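Local coordinates for protein salt-tolerant glutaminase (Micrococcus luteus, PDB 3IH8) that probably hydrolyses L-glutamine to L-glutamate and ammonium as a salt-tolerant glutaminase, working as an oligomer with a C-terminal STAS domain following its catalytic domain, at residues Ala316-Glu321 against His330-Ile335; Gly267-Arg272 against Phe302-Met307; Pro4-Leu9 against Arg49-Gly54. All coordinates share one frame; numbering follows the deposited sequence.

Interaction 1: residues Ala316-Glu321 against His330-Ile335; sequences AVRFVE and HLQGVI
With CG wedged between the backbone N and the carbonyl carbon (chi1 65°), Phe319 lays its ring beside that of His330, whose own CG is turned anti to its carbonyl carbon (chi1 -73°). The two rings point the same way and form an offset stack, centroids of Phe319 and His330 4.3 Å apart and planes 19° from parallel. Phe319 CZ lies over one face of the imidazole, shifted toward its rim and 3.2 Å from His330 ND1. The backbones of the same two residues pair, His330 N donating almost straight to Phe319 O at 3.2 Å.

These strands, 317-322 and 326-332, form an antiparallel beta hairpin of the C-terminal, STAS-like domain, with a beta bulge in it. Val317 faces Leu331 in a non-hydrogen-bonded pair and Phe319 faces His330 in a hydrogen-bonded one, so Arg318 is the extra residue; its N makes a weak bond to His330 O. Before the bulge, Gln332 N reaches Ala316 O at 2.9 Å.

Arg318 runs extended across Gln332, guanidinium and amide planes close to perpendicular, and its NH1 donates to Gln332 OE1 at 2.6 Å. Gln332 OE1 also bonds Gln332 NE2 of the second subunit, while Arg318 O takes Arg318 NH2 of that subunit. Val317 and Leu331 turn to the other side of the sheet, against Val343 of helix 337-348. Past the corner at Gly333, Ile335 CD1 presses tightly on Ala316 CB, 3.3 Å away.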
loop_
_atom_site.group_PDB
_atom_site.type_symbol
_atom_site.label_atom_id
_atom_site.label_comp_id
_atom_site.label_asym_id
_atom_site.label_seq_id
_atom_site.Cartn_x
_atom_site.Cartn_y
_atom_site.Cartn_z
ATOM N N ALA A 316 -18.999 3.890 4.563
ATOM C CA ALA A 316 -19.448 4.849 3.555
ATOM C C ALA A 316 -20.939 5.106 3.767
ATOM O O ALA A 316 -21.458 6.170 3.431
ATOM C CB ALA A 316 -19.211 4.295 2.160
ATOM N N VAL A 317 -21.616 4.112 4.328
ATOM C CA VAL A 317 -23.039 4.204 4.609
ATOM C C VAL A 317 -23.199 4.647 6.051
ATOM O O VAL A 317 -23.097 3.838 6.965
ATOM C CB VAL A 317 -23.732 2.836 4.397
ATOM C CG1 VAL A 317 -25.194 2.902 4.834
ATOM C CG2 VAL A 317 -23.641 2.441 2.923
ATOM N N ARG A 318 -23.430 5.945 6.239
ATOM C CA ARG A 318 -23.600 6.541 7.566
ATOM C C ARG A 318 -24.748 5.873 8.343
ATOM O O ARG A 318 -24.615 5.584 9.535
ATOM C CB ARG A 318 -23.851 8.051 7.420
ATOM C CG ARG A 318 -23.682 8.852 8.705
ATOM C CD ARG A 318 -23.940 10.333 8.468
ATOM N NE ARG A 318 -23.913 11.097 9.715
ATOM C CZ ARG A 318 -22.811 11.551 10.308
ATOM N NH1 ARG A 318 -21.617 11.333 9.773
ATOM N NH2 ARG A 318 -22.905 12.216 11.452
ATOM N N PHE A 319 -25.869 5.630 7.666
ATOM C CA PHE A 319 -27.019 4.969 8.282
ATOM C C PHE A 319 -28.152 4.777 7.289
ATOM O O PHE A 319 -28.181 5.408 6.230
ATOM C CB PHE A 319 -27.548 5.758 9.487
ATOM C CG PHE A 319 -28.110 7.108 9.135
ATOM C CD1 PHE A 319 -27.267 8.191 8.915
ATOM C CD2 PHE A 319 -29.484 7.292 9.021
ATOM C CE1 PHE A 319 -27.782 9.438 8.585
ATOM C CE2 PHE A 319 -30.011 8.536 8.689
ATOM C CZ PHE A 319 -29.158 9.613 8.472
ATOM N N VAL A 320 -29.085 3.897 7.641
ATOM C CA VAL A 320 -30.239 3.611 6.799
ATOM C C VAL A 320 -31.498 3.608 7.657
ATOM O O VAL A 320 -31.580 2.884 8.651
ATOM C CB VAL A 320 -30.108 2.242 6.108
ATOM C CG1 VAL A 320 -31.205 2.085 5.074
ATOM C CG2 VAL A 320 -28.747 2.115 5.452
ATOM N N GLU A 321 -32.470 4.427 7.265
ATOM C CA GLU A 321 -33.732 4.546 7.989
ATOM C C GLU A 321 -34.955 4.248 7.127
ATOM O O GLU A 321 -35.032 4.662 5.968
ATOM C CB GLU A 321 -33.874 5.956 8.565
ATOM C CG GLU A 321 -32.877 6.303 9.653
ATOM C CD GLU A 321 -33.542 6.496 11.004
ATOM O OE1 GLU A 321 -34.470 7.331 11.098
ATOM O OE2 GLU A 321 -33.137 5.818 11.971
ATOM N N HIS A 330 -27.943 7.555 3.900
ATOM C CA HIS A 330 -26.949 8.615 3.934
ATOM C C HIS A 330 -25.535 8.071 3.766
ATOM O O HIS A 330 -25.170 7.049 4.353
ATOM C CB HIS A 330 -27.053 9.394 5.247
ATOM C CG HIS A 330 -28.248 10.292 5.321
ATOM N ND1 HIS A 330 -29.541 9.819 5.270
ATOM C CD2 HIS A 330 -28.344 11.638 5.436
ATOM C CE1 HIS A 330 -30.382 10.833 5.350
ATOM N NE2 HIS A 330 -29.681 11.949 5.451
ATOM N N LEU A 331 -24.746 8.769 2.955
ATOM C CA LEU A 331 -23.369 8.377 2.686
ATOM C C LEU A 331 -22.409 9.376 3.315
ATOM O O LEU A 331 -22.818 10.462 3.728
ATOM C CB LEU A 331 -23.129 8.308 1.174
ATOM C CG LEU A 331 -24.160 7.531 0.355
ATOM C CD1 LEU A 331 -23.667 7.387 -1.069
ATOM C CD2 LEU A 331 -24.393 6.166 0.976
ATOM N N GLN A 332 -21.131 9.015 3.380
ATOM C CA GLN A 332 -20.137 9.905 3.972
ATOM C C GLN A 332 -18.714 9.467 3.636
ATOM O O GLN A 332 -18.500 8.367 3.123
ATOM C CB GLN A 332 -20.311 9.923 5.488
ATOM C CG GLN A 332 -19.840 8.649 6.163
ATOM C CD GLN A 332 -20.191 8.614 7.623
ATOM O OE1 GLN A 332 -20.416 9.653 8.230
ATOM N NE2 GLN A 332 -20.230 7.417 8.204
ATOM N N GLY A 333 -17.751 10.337 3.933
ATOM C CA GLY A 333 -16.351 10.033 3.688
ATOM C C GLY A 333 -15.851 10.232 2.270
ATOM O O GLY A 333 -16.496 10.889 1.450
ATOM N N VAL A 334 -14.677 9.667 1.997
ATOM C CA VAL A 334 -14.050 9.738 0.682
ATOM C C VAL A 334 -14.443 8.466 -0.058
ATOM O O VAL A 334 -13.914 7.388 0.221
ATOM C CB VAL A 334 -12.514 9.829 0.809
ATOM C CG1 VAL A 334 -11.856 9.685 -0.565
ATOM C CG2 VAL A 334 -12.135 11.159 1.452
ATOM N N ILE A 335 -15.377 8.602 -0.997
ATOM C CA ILE A 335 -15.882 7.457 -1.743
ATOM C C ILE A 335 -15.166 7.108 -3.040
ATOM O O ILE A 335 -15.141 7.887 -3.994
ATOM C CB ILE A 335 -17.396 7.624 -2.071
ATOM C CG1 ILE A 335 -18.195 7.869 -0.784
ATOM C CG2 ILE A 335 -17.925 6.376 -2.783
ATOM C CD1 ILE A 335 -18.078 6.760 0.232
#

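Interaction 2: residues Gly267-Arg272 against Phe302-Met307; sequences GALPGR and FRLHLM
The guanidinium of Arg272 is met at a slant, squarely over neither face nor rim, by Leu304 CD2 and His305 O. It lies alongside that leucine methyl, the two side chains sliding past each other in opposite directions. Arg272 NH2 lies 3.6 Å from His305 O without bonding it; the charge is instead engaged by a salt bridge to Asp308, whose OD1 also accepts from His305 N. The His305 ring takes Met307 N at its edge, in the ring plane, as a straight hydrogen bond to His305 ND1 (3.0 Å). With NE2 bonded to Ala251 O as well, both ring nitrogens are engaged, which fixes the rotation of the imidazole.

The remaining contact is apolar. Leu269 sends CG anti to its backbone N (chi1 -180°), which places Leu269 CD1 3.6 Å from Leu306 N, while the other methyl faces Leu304. Next along the chain, Pro270 CD rests 3.9 Å from Leu306 CD1.

The end of strand 264-269 thus packs on the chain leaving helix 289-302, where Arg303, with positive phi, is the first residue to leave the helical conformation. Helix 227-240 adds Val234 and Thr238 beside Pro270 and Leu306, helix 246-252 touches His305 through Leu250, and Phe337 of the second subunit packs on Leu304.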
loop_
_atom_site.group_PDB
_atom_site.type_symbol
_atom_site.label_atom_id
_atom_site.label_comp_id
_atom_site.label_asym_id
_atom_site.label_seq_id
_atom_site.Cartn_x
_atom_site.Cartn_y
_atom_site.Cartn_z
ATOM N N GLY A 267 9.032 10.909 3.535
ATOM C CA GLY A 267 8.153 9.765 3.669
ATOM C C GLY A 267 6.764 10.138 3.191
ATOM O O GLY A 267 6.336 11.286 3.366
ATOM N N ALA A 268 6.059 9.185 2.576
ATOM C CA ALA A 268 4.703 9.434 2.077
ATOM C C ALA A 268 3.879 8.160 2.153
ATOM O O ALA A 268 4.082 7.247 1.368
ATOM C CB ALA A 268 4.745 9.943 0.623
ATOM N N LEU A 269 2.954 8.104 3.103
ATOM C CA LEU A 269 2.091 6.933 3.281
ATOM C C LEU A 269 0.689 7.309 2.820
ATOM O O LEU A 269 0.003 8.088 3.471
ATOM C CB LEU A 269 2.061 6.521 4.757
ATOM C CG LEU A 269 1.217 5.302 5.147
ATOM C CD1 LEU A 269 1.795 4.020 4.552
ATOM C CD2 LEU A 269 1.197 5.198 6.658
ATOM N N PRO A 270 0.244 6.758 1.684
ATOM C CA PRO A 270 -1.088 7.071 1.166
ATOM C C PRO A 270 -2.205 7.041 2.200
ATOM O O PRO A 270 -2.331 6.093 2.989
ATOM C CB PRO A 270 -1.276 6.033 0.070
ATOM C CG PRO A 270 0.112 5.899 -0.469
ATOM C CD PRO A 270 0.924 5.790 0.805
ATOM N N GLY A 271 -3.006 8.101 2.187
ATOM C CA GLY A 271 -4.132 8.209 3.097
ATOM C C GLY A 271 -3.835 8.536 4.546
ATOM O O GLY A 271 -4.767 8.806 5.295
ATOM N N ARG A 272 -2.569 8.526 4.966
ATOM C CA ARG A 272 -2.279 8.824 6.366
ATOM C C ARG A 272 -1.379 9.987 6.706
ATOM O O ARG A 272 -1.807 10.911 7.396
ATOM C CB ARG A 272 -1.725 7.599 7.093
ATOM C CG ARG A 272 -2.730 6.493 7.317
ATOM C CD ARG A 272 -2.879 5.646 6.068
ATOM N NE ARG A 272 -3.135 4.259 6.422
ATOM C CZ ARG A 272 -2.322 3.507 7.153
ATOM N NH1 ARG A 272 -1.182 3.986 7.616
ATOM N NH2 ARG A 272 -2.667 2.274 7.454
ATOM N N PHE A 302 3.389 3.464 15.913
ATOM C CA PHE A 302 2.052 3.889 15.508
ATOM C C PHE A 302 1.361 2.813 14.693
ATOM O O PHE A 302 0.217 2.989 14.259
ATOM C CB PHE A 302 2.138 5.181 14.691
ATOM C CG PHE A 302 2.384 6.409 15.523
ATOM C CD1 PHE A 302 3.160 7.455 15.032
ATOM C CD2 PHE A 302 1.827 6.533 16.793
ATOM C CE1 PHE A 302 3.376 8.601 15.795
ATOM C CE2 PHE A 302 2.040 7.678 17.559
ATOM C CZ PHE A 302 2.817 8.711 17.053
ATOM N N ARG A 303 2.062 1.702 14.492
ATOM C CA ARG A 303 1.538 0.594 13.698
ATOM C C ARG A 303 1.032 1.128 12.371
ATOM O O ARG A 303 -0.096 0.874 11.963
ATOM C CB ARG A 303 0.413 -0.123 14.446
ATOM C CG ARG A 303 0.883 -0.818 15.709
ATOM C CD ARG A 303 1.792 -1.985 15.385
ATOM N NE ARG A 303 2.895 -2.092 16.333
ATOM C CZ ARG A 303 3.672 -3.162 16.455
ATOM N NH1 ARG A 303 4.658 -3.170 17.342
ATOM N NH2 ARG A 303 3.457 -4.231 15.703
ATOM N N LEU A 304 1.883 1.902 11.720
ATOM C CA LEU A 304 1.574 2.486 10.427
ATOM C C LEU A 304 2.296 1.637 9.403
ATOM O O LEU A 304 3.478 1.312 9.570
ATOM C CB LEU A 304 2.079 3.931 10.352
ATOM C CG LEU A 304 1.221 4.961 11.085
ATOM C CD1 LEU A 304 1.876 6.328 11.046
ATOM C CD2 LEU A 304 -0.153 5.015 10.423
ATOM N N HIS A 305 1.591 1.271 8.343
ATOM C CA HIS A 305 2.204 0.442 7.327
ATOM C C HIS A 305 1.349 0.454 6.072
ATOM O O HIS A 305 0.121 0.459 6.143
ATOM C CB HIS A 305 2.363 -0.986 7.867
ATOM C CG HIS A 305 3.323 -1.824 7.087
ATOM N ND1 HIS A 305 3.085 -2.214 5.785
ATOM C CD2 HIS A 305 4.532 -2.334 7.418
ATOM C CE1 HIS A 305 4.106 -2.930 5.349
ATOM N NE2 HIS A 305 4.998 -3.018 6.320
ATOM N N LEU A 306 2.012 0.467 4.923
ATOM C CA LEU A 306 1.331 0.474 3.636
ATOM C C LEU A 306 0.335 -0.685 3.505
ATOM O O LEU A 306 -0.646 -0.577 2.787
ATOM C CB LEU A 306 2.368 0.399 2.509
ATOM C CG LEU A 306 1.908 0.510 1.056
ATOM C CD1 LEU A 306 1.212 1.856 0.799
ATOM C CD2 LEU A 306 3.126 0.353 0.159
ATOM N N MET A 307 0.580 -1.789 4.203
ATOM C CA MET A 307 -0.323 -2.931 4.112
ATOM C C MET A 307 -1.508 -2.889 5.077
ATOM O O MET A 307 -2.214 -3.879 5.226
ATOM C CB MET A 307 0.446 -4.235 4.319
ATOM C CG MET A 307 1.562 -4.483 3.312
ATOM S SD MET A 307 1.030 -4.263 1.591
ATOM C CE MET A 307 2.552 -3.826 0.821
#

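Interaction 3: residues Pro4-Leu9 against Arg49-Gly54; sequences PIPDYL and RLHCAG
His51 takes a CH-pi contact from Ile5: CB of the isoleucine stands over one face of the imidazole, 3.9 Å from the centroid of the His51 ring and 17° off its normal. Ile5 CG2, anti to its backbone N, lies nearby, 3.5 Å from His51 CD2. The ring is set there by its first torsion (chi1 -49°), which swings it beside its own backbone N. Pro6 adds a slanting contact on the ND1 side of the ring, its CG 3.5 Å from His51 ND1.

Leu9 packs along the strand: its CD1 lies against the backbone, 3.6 Å from Cys52 N, and the apolar pair is Leu9 CB with Ala53 CB at 3.9 Å.

The polar link is indirect. One water donates to Pro6 O at 2.8 Å and to Cys52 O at 2.9 Å, joining two carbonyls that cannot bond each other.

Salt bridges lead outward to the second subunit: Asp7 pairs with Arg431 and Arg49 with Asp349 of that chain.

The segments run nearly alongside, axes 28° apart, with Leu298 and Phe302 of helix 289-302 next to Leu9 and Ile5. An N-terminal helix laid with the C-terminal helix of the domain against a five-stranded antiparallel sheet, here at its edge strand 50-54, is the arrangement of the beta-lactamase-like fold.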
loop_
_atom_site.group_PDB
_atom_site.type_symbol
_atom_site.label_atom_id
_atom_site.label_comp_id
_atom_site.label_asym_id
_atom_site.label_seq_id
_atom_site.Cartn_x
_atom_site.Cartn_y
_atom_site.Cartn_z
ATOM N N PRO A 4 -1.142 15.047 21.711
ATOM C CA PRO A 4 -0.080 14.105 22.083
ATOM C C PRO A 4 0.980 13.726 21.035
ATOM O O PRO A 4 2.107 13.395 21.403
ATOM C CB PRO A 4 -0.863 12.885 22.597
ATOM C CG PRO A 4 -2.160 12.979 21.911
ATOM C CD PRO A 4 -2.471 14.447 21.918
ATOM N N ILE A 5 0.646 13.785 19.746
ATOM C CA ILE A 5 1.622 13.407 18.716
ATOM C C ILE A 5 2.922 14.211 18.775
ATOM O O ILE A 5 4.007 13.631 18.712
ATOM C CB ILE A 5 1.041 13.522 17.293
ATOM C CG1 ILE A 5 -0.132 12.555 17.133
ATOM C CG2 ILE A 5 2.114 13.188 16.274
ATOM C CD1 ILE A 5 0.228 11.104 17.378
ATOM N N PRO A 6 2.836 15.551 18.875
ATOM C CA PRO A 6 4.056 16.371 18.943
ATOM C C PRO A 6 4.908 15.925 20.140
ATOM O O PRO A 6 6.150 16.015 20.123
ATOM C CB PRO A 6 3.516 17.791 19.124
ATOM C CG PRO A 6 2.172 17.730 18.428
ATOM C CD PRO A 6 1.628 16.396 18.883
ATOM N N ASP A 7 4.219 15.443 21.176
ATOM C CA ASP A 7 4.880 14.959 22.373
ATOM C C ASP A 7 5.573 13.637 22.068
ATOM O O ASP A 7 6.698 13.399 22.514
ATOM C CB ASP A 7 3.872 14.786 23.526
ATOM C CG ASP A 7 3.416 16.117 24.105
ATOM O OD1 ASP A 7 4.227 17.068 24.108
ATOM O OD2 ASP A 7 2.263 16.218 24.570
ATOM N N TYR A 8 4.902 12.769 21.317
ATOM C CA TYR A 8 5.509 11.496 20.959
ATOM C C TYR A 8 6.791 11.790 20.176
ATOM O O TYR A 8 7.817 11.145 20.376
ATOM C CB TYR A 8 4.582 10.667 20.077
ATOM C CG TYR A 8 5.298 9.476 19.479
ATOM C CD1 TYR A 8 5.340 8.249 20.146
ATOM C CD2 TYR A 8 5.990 9.591 18.269
ATOM C CE1 TYR A 8 6.056 7.168 19.622
ATOM C CE2 TYR A 8 6.708 8.525 17.741
ATOM C CZ TYR A 8 6.738 7.316 18.418
ATOM O OH TYR A 8 7.452 6.262 17.887
ATOM N N LEU A 9 6.712 12.772 19.285
ATOM C CA LEU A 9 7.841 13.160 18.452
ATOM C C LEU A 9 9.020 13.676 19.261
ATOM O O LEU A 9 10.180 13.385 18.942
ATOM C CB LEU A 9 7.392 14.210 17.432
ATOM C CG LEU A 9 6.398 13.672 16.394
ATOM C CD1 LEU A 9 6.053 14.745 15.354
ATOM C CD2 LEU A 9 7.022 12.466 15.704
ATOM N N ARG A 49 -2.784 19.212 9.527
ATOM C CA ARG A 49 -2.086 19.424 10.787
ATOM C C ARG A 49 -0.611 19.124 10.554
ATOM O O ARG A 49 -0.266 18.285 9.718
ATOM C CB ARG A 49 -2.639 18.497 11.878
ATOM C CG ARG A 49 -4.156 18.538 12.028
ATOM C CD ARG A 49 -4.641 19.811 12.681
ATOM N NE ARG A 49 -6.088 19.967 12.529
ATOM C CZ ARG A 49 -6.839 20.777 13.272
ATOM N NH1 ARG A 49 -6.282 21.508 14.229
ATOM N NH2 ARG A 49 -8.145 20.861 13.061
ATOM N N LEU A 50 0.255 19.815 11.289
ATOM C CA LEU A 50 1.692 19.619 11.169
ATOM C C LEU A 50 2.337 19.488 12.543
ATOM O O LEU A 50 2.518 20.474 13.250
ATOM C CB LEU A 50 2.315 20.793 10.427
ATOM C CG LEU A 50 3.817 20.737 10.162
ATOM C CD1 LEU A 50 4.121 19.639 9.166
ATOM C CD2 LEU A 50 4.278 22.087 9.618
ATOM N N HIS A 51 2.677 18.256 12.910
ATOM C CA HIS A 51 3.309 17.963 14.190
ATOM C C HIS A 51 4.819 17.879 13.977
ATOM O O HIS A 51 5.278 17.399 12.937
ATOM C CB HIS A 51 2.810 16.614 14.723
ATOM C CG HIS A 51 1.319 16.458 14.706
ATOM N ND1 HIS A 51 0.473 17.314 15.375
ATOM C CD2 HIS A 51 0.529 15.520 14.135
ATOM C CE1 HIS A 51 -0.776 16.907 15.221
ATOM N NE2 HIS A 51 -0.768 15.821 14.473
ATOM N N CYS A 52 5.598 18.330 14.949
ATOM C CA CYS A 52 7.046 18.258 14.810
ATOM C C CYS A 52 7.811 18.415 16.112
ATOM O O CYS A 52 7.225 18.654 17.167
ATOM C CB CYS A 52 7.532 19.287 13.793
ATOM S SG CYS A 52 6.891 20.924 14.037
ATOM N N ALA A 53 9.128 18.262 16.022
ATOM C CA ALA A 53 10.012 18.363 17.177
ATOM C C ALA A 53 11.470 18.460 16.721
ATOM O O ALA A 53 11.789 18.158 15.570
ATOM C CB ALA A 53 9.833 17.142 18.078
ATOM N N GLY A 54 12.344 18.880 17.627
ATOM C CA GLY A 54 13.746 18.997 17.298
ATOM C C GLY A 54 13.981 19.991 16.179
ATOM O O GLY A 54 13.162 20.872 15.939
HETATM O O HOH W 1 7.077 18.629 20.060
#

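Interactions 2 and 3 belong to the glutaminase domain and reach the same antiparallel sheet, interaction 3 at edge strand 50-54 and interaction 2 at the end of strand 264-269. They meet where Phe302 touches Tyr8 and Ile5. Interaction 1 lies in the STAS part, its centre about 24 Å from that of interaction 2 and about 32 Å from that of interaction 3. Interactions 1 and 2 are buried; interaction 3 is only partly so and uses a water. Strand pairing gives interaction 1 direct hydrogen bonds, whereas the other two join their segments chiefly by side-chain packing. All three touch the second subunit.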